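Local coordinates for DPS family protein (Vibrio cholerae O1 biovar El Tor, PDB 3IQ1) that probably oxidises and stores iron as a member of the Dps family, assembled into a twelve-subunit ferritin-like shell, at residues B[5-13]-B[72-80]. Numbering follows the deposited sequence.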
ATOM      1  N   ALA B   5      48.265  -4.407  11.790  1.00  8.82           N
ATOM      2  CA  ALA B   5      48.241  -3.046  12.351  1.00  8.45           C
ATOM      3  C   ALA B   5      46.890  -2.354  12.163  1.00  8.17           C
ATOM      4  O   ALA B   5      46.464  -1.549  12.986  1.00  7.15           O
ATOM      5  CB  ALA B   5      49.329  -2.178  11.699  1.00  9.79           C
ATOM      6  N   THR B   6      46.274  -2.648  11.016  1.00  8.86           N
ATOM      7  CA  THR B   6      44.941  -2.097  10.676  1.00  8.29           C
ATOM      8  C   THR B   6      44.001  -3.222  10.378  1.00  8.31           C
ATOM      9  O   THR B   6      44.408  -4.323  10.075  1.00  9.20           O
ATOM     10  CB  THR B   6      44.984  -1.119   9.506  1.00  9.38           C
ATOM     11  OG1 THR B   6      45.498  -1.784   8.333  1.00 12.65           O
ATOM     12  CG2 THR B   6      45.909   0.068   9.838  1.00 10.23           C
ATOM     13  N   ASN B   7      42.726  -2.966  10.612  1.00  7.46           N
ATOM     14  CA  ASN B   7      41.689  -3.985  10.431  1.00  7.12           C
ATOM     15  C   ASN B   7      41.113  -3.904   9.012  1.00  6.26           C
ATOM     16  O   ASN B   7      41.556  -3.101   8.205  1.00  5.96           O
ATOM     17  CB  ASN B   7      40.648  -3.894  11.520  1.00  8.37           C
ATOM     18  CG  ASN B   7      39.961  -2.580  11.573  1.00  7.13           C
ATOM     19  OD1 ASN B   7      39.972  -1.831  10.625  1.00  5.86           O
ATOM     20  ND2 ASN B   7      39.401  -2.267  12.718  1.00  8.93           N
ATOM     21  N   LEU B   8      40.142  -4.746   8.724  1.00  6.51           N
ATOM     22  CA  LEU B   8      39.593  -4.860   7.365  1.00  6.49           C
ATOM     23  C   LEU B   8      39.005  -3.545   6.865  1.00  6.32           C
ATOM     24  O   LEU B   8      39.068  -3.244   5.650  1.00  6.87           O
ATOM     25  CB  LEU B   8      38.554  -5.976   7.282  1.00  7.09           C
ATOM     26  CG  LEU B   8      39.236  -7.359   7.305  1.00 10.50           C
ATOM     27  CD1 LEU B   8      38.161  -8.458   7.435  1.00 14.42           C
ATOM     28  CD2 LEU B   8      40.177  -7.600   6.086  1.00 14.46           C
ATOM     29  N   ILE B   9      38.451  -2.739   7.766  1.00  6.92           N
ATOM     30  CA  ILE B   9      37.857  -1.476   7.354  1.00  5.86           C
ATOM     31  C   ILE B   9      38.889  -0.331   7.336  1.00  6.44           C
ATOM     32  O   ILE B   9      38.532   0.817   7.042  1.00  8.10           O
ATOM     33  CB  ILE B   9      36.582  -1.085   8.157  1.00  5.68           C
ATOM     34  CG1 ILE B   9      36.912  -0.819   9.629  1.00  7.44           C
ATOM     35  CG2 ILE B   9      35.528  -2.178   7.967  1.00  8.02           C
ATOM     36  CD1 ILE B   9      35.730  -0.137  10.398  1.00  8.29           C
ATOM     37  N   GLY B  10      40.149  -0.641   7.625  1.00  6.85           N
ATOM     38  CA  GLY B  10      41.219   0.335   7.525  1.00  7.55           C
ATOM     39  C   GLY B  10      41.498   1.190   8.760  1.00  7.89           C
ATOM     40  O   GLY B  10      42.267   2.166   8.670  1.00  9.76           O
ATOM     41  N   LEU B  11      40.881   0.842   9.884  1.00  7.05           N
ATOM     42  CA  LEU B  11      41.110   1.517  11.179  1.00  7.67           C
ATOM     43  C   LEU B  11      42.210   0.836  11.950  1.00  8.07           C
ATOM     44  O   LEU B  11      42.572  -0.318  11.664  1.00 10.41           O
ATOM     45  CB  LEU B  11      39.825   1.642  12.004  1.00  7.57           C
ATOM     46  CG  LEU B  11      38.704   2.427  11.316  1.00  7.03           C
ATOM     47  CD1 LEU B  11      37.543   2.543  12.288  1.00 11.43           C
ATOM     48  CD2 LEU B  11      39.126   3.805  10.779  1.00 10.60           C
ATOM     49  N   ASP B  12      42.841   1.582  12.858  1.00  7.81           N
ATOM     50  CA  ASP B  12      43.876   0.985  13.728  1.00  8.40           C
ATOM     51  C   ASP B  12      43.292  -0.188  14.510  1.00  7.28           C
ATOM     52  O   ASP B  12      42.234  -0.093  15.168  1.00  8.42           O
ATOM     53  CB  ASP B  12      44.359   2.026  14.740  1.00  8.10           C
ATOM     54  CG  ASP B  12      45.442   1.516  15.650  1.00 12.85           C
ATOM     55  OD1 ASP B  12      46.609   1.482  15.218  1.00 16.45           O
ATOM     56  OD2 ASP B  12      45.185   1.212  16.808  1.00 14.21           O
ATOM     57  N   THR B  13      44.004  -1.292  14.511  1.00  6.82           N
ATOM     58  CA  THR B  13      43.502  -2.484  15.183  1.00  6.92           C
ATOM     59  C   THR B  13      43.341  -2.311  16.707  1.00  7.73           C
ATOM     60  O   THR B  13      42.311  -2.668  17.281  1.00  8.08           O
ATOM     61  CB  THR B  13      44.386  -3.692  14.870  1.00  7.22           C
ATOM     62  OG1 THR B  13      44.338  -3.972  13.459  1.00  8.62           O
ATOM     63  CG2 THR B  13      43.913  -4.909  15.668  1.00  8.56           C
ATOM     64  N   GLU B  72      26.346  -5.541  15.010  1.00  8.26           N
ATOM     65  CA  GLU B  72      26.902  -5.385  13.638  1.00  7.82           C
ATOM     66  C   GLU B  72      28.094  -4.405  13.645  1.00  7.35           C
ATOM     67  O   GLU B  72      29.068  -4.617  12.916  1.00  6.95           O
ATOM     68  CB  GLU B  72      25.867  -4.880  12.674  1.00  9.80           C
ATOM     69  CG  GLU B  72      24.813  -5.810  12.360  1.00 17.84           C
ATOM     70  CD  GLU B  72      23.950  -5.272  11.251  1.00 23.16           C
ATOM     71  OE1 GLU B  72      23.778  -4.000  11.121  1.00 28.39           O
ATOM     72  OE2 GLU B  72      23.449  -6.143  10.542  1.00 28.32           O
ATOM     73  N   ARG B  73      28.022  -3.344  14.431  1.00  7.15           N
ATOM     74  CA  ARG B  73      29.164  -2.401  14.531  1.00  5.27           C
ATOM     75  C   ARG B  73      30.394  -3.113  15.120  1.00  6.72           C
ATOM     76  O   ARG B  73      31.489  -2.915  14.676  1.00  6.31           O
ATOM     77  CB  ARG B  73      28.820  -1.148  15.363  1.00  5.24           C
ATOM     78  CG  ARG B  73      29.860  -0.064  15.338  1.00  5.25           C
ATOM     79  CD  ARG B  73      30.095   0.535  13.951  1.00  6.35           C
ATOM     80  NE  ARG B  73      31.350   1.251  13.873  1.00  6.68           N
ATOM     81  CZ  ARG B  73      31.945   1.578  12.732  1.00  6.99           C
ATOM     82  NH1 ARG B  73      31.317   1.343  11.580  1.00  6.33           N
ATOM     83  NH2 ARG B  73      33.116   2.198  12.731  1.00  5.52           N
ATOM     84  N   ILE B  74      30.195  -3.937  16.144  1.00  6.12           N
ATOM     85  CA  ILE B  74      31.273  -4.722  16.744  1.00  6.54           C
ATOM     86  C   ILE B  74      31.901  -5.639  15.707  1.00  5.87           C
ATOM     87  O   ILE B  74      33.140  -5.710  15.561  1.00  6.84           O
ATOM     88  CB  ILE B  74      30.770  -5.486  17.988  1.00  6.48           C
ATOM     89  CG1 ILE B  74      30.411  -4.481  19.116  1.00  8.44           C
ATOM     90  CG2 ILE B  74      31.810  -6.551  18.430  1.00  8.43           C
ATOM     91  CD1 ILE B  74      29.503  -5.052  20.257  1.00  8.63           C
ATOM     92  N   LEU B  75      31.061  -6.319  14.936  1.00  5.35           N
ATOM     93  CA  LEU B  75      31.553  -7.198  13.852  1.00  5.22           C
ATOM     94  C   LEU B  75      32.327  -6.366  12.799  1.00  6.44           C
ATOM     95  O   LEU B  75      33.303  -6.824  12.229  1.00  6.49           O
ATOM     96  CB  LEU B  75      30.353  -7.915  13.202  1.00  5.40           C
ATOM     97  CG  LEU B  75      29.708  -9.011  14.052  1.00  7.34           C
ATOM     98  CD1 LEU B  75      28.254  -9.271  13.596  1.00  9.03           C
ATOM     99  CD2 LEU B  75      30.587 -10.256  14.009  1.00  9.13           C
ATOM    100  N   THR B  76      31.849  -5.166  12.537  1.00  4.65           N
ATOM    101  CA  THR B  76      32.392  -4.262  11.544  1.00  5.05           C
ATOM    102  C   THR B  76      33.800  -3.834  11.946  1.00  5.28           C
ATOM    103  O   THR B  76      34.655  -3.687  11.084  1.00  5.08           O
ATOM    104  CB  THR B  76      31.429  -3.066  11.317  1.00  5.21           C
ATOM    105  OG1 THR B  76      30.214  -3.554  10.668  1.00  6.04           O
ATOM    106  CG2 THR B  76      32.008  -2.025  10.407  1.00  6.35           C
ATOM    107  N   LEU B  77      34.039  -3.771  13.240  1.00  4.81           N
ATOM    108  CA  LEU B  77      35.341  -3.461  13.830  1.00  4.67           C
ATOM    109  C   LEU B  77      36.237  -4.703  13.956  1.00  6.87           C
ATOM    110  O   LEU B  77      37.290  -4.633  14.584  1.00  6.99           O
ATOM    111  CB  LEU B  77      35.188  -2.753  15.198  1.00  5.49           C
ATOM    112  CG  LEU B  77      34.589  -1.333  15.133  1.00  5.71           C
ATOM    113  CD1 LEU B  77      34.211  -0.941  16.577  1.00  7.47           C
ATOM    114  CD2 LEU B  77      35.550  -0.351  14.503  1.00  8.16           C
ATOM    115  N   SER B  78      35.818  -5.819  13.347  1.00  8.02           N
ATOM    116  CA  SER B  78      36.543  -7.122  13.401  1.00  8.17           C
ATOM    117  C   SER B  78      36.700  -7.609  14.825  1.00  9.71           C
ATOM    118  O   SER B  78      37.739  -8.118  15.211  1.00 11.57           O
ATOM    119  CB  SER B  78      37.887  -7.060  12.675  1.00  9.87           C
ATOM    120  OG  SER B  78      37.670  -6.808  11.303  1.00 10.85           O
ATOM    121  N   ALA B  79      35.645  -7.457  15.590  1.00  8.68           N
ATOM    122  CA  ALA B  79      35.603  -7.945  16.937  1.00  9.45           C
ATOM    123  C   ALA B  79      34.409  -8.896  17.116  1.00 11.04           C
ATOM    124  O   ALA B  79      33.526  -8.983  16.270  1.00 11.34           O
ATOM    125  CB  ALA B  79      35.575  -6.723  17.952  1.00  8.51           C
ATOM    126  N   ARG B  80      34.393  -9.599  18.256  1.00 11.28           N
ATOM    127  CA  ARG B  80      33.365 -10.577  18.558  1.00 10.97           C
ATOM    128  C   ARG B  80      32.239  -9.998  19.412  1.00  9.70           C
ATOM    129  O   ARG B  80      32.500  -9.622  20.529  1.00 10.20           O
ATOM    130  CB  ARG B  80      34.043 -11.694  19.388  1.00 11.80           C
ATOM    131  CG  ARG B  80      33.112 -12.783  19.896  1.00 12.28           C
ATOM    132  CD  ARG B  80      33.896 -13.775  20.727  1.00 13.73           C
ATOM    133  NE  ARG B  80      33.116 -14.895  21.257  1.00 14.01           N
ATOM    134  CZ  ARG B  80      32.294 -14.830  22.305  1.00 12.13           C
ATOM    135  NH1 ARG B  80      32.046 -13.697  22.946  1.00 14.34           N
ATOM    136  NH2 ARG B  80      31.642 -15.930  22.679  1.00 13.48           N
TER
HETATM  137  O   HOH W   1      40.088  -4.556  14.814  1.00 14.74           O
HETATM  138  O   HOH W   2      40.215  -7.150  10.504  1.00 16.78           O
HETATM  139  O   HOH W   3      37.286  -4.264  10.383  1.00  9.85           O
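The type I turn Asn7–Gly10 packs against the Schellman motif that ends helix 49-76 of the ferritin-like bundle, closest where the CA atoms of Asn7 and Ser78 lie 6.7 Å apart. No direct hydrogen bond joins 5-13 to 72-80; three waters do the bridging. One takes the N-H of Asn7 ND2 and donates to Leu77 O (2.8 Å), a carbonyl at the helix end. Serine, unbranched at CB, fits the left-handed C′ position of Ser78, and its OG meets two waters, one accepting from Leu8 N, the other from Ile9 N while donating to Thr76 O. With chi1 at 60°, Asn7 CG sits between its own N and carbonyl carbon, and OD1 accepts a bent bond from Leu11 N (2.9 Å), adding to the Gly10 N to Asn7 O bond that closes the turn. Gly10 is at phi 88°, where a CB would press on the carbonyl O of Ile9. The remaining contact is mostly apolar, though Ile9 lays methyl CG2 3.6 Å from Thr76 O. Arg73 forms salt bridges with Asp133 and with Glu148 of a second subunit, whose Arg122 hydrogen-bonds Ile9 O. Crossed at a slant by both side chains, Leu77 touches Ile9 CD1 (4.1 Å) and Leu11 CD1 (4.2 Å) through CD2.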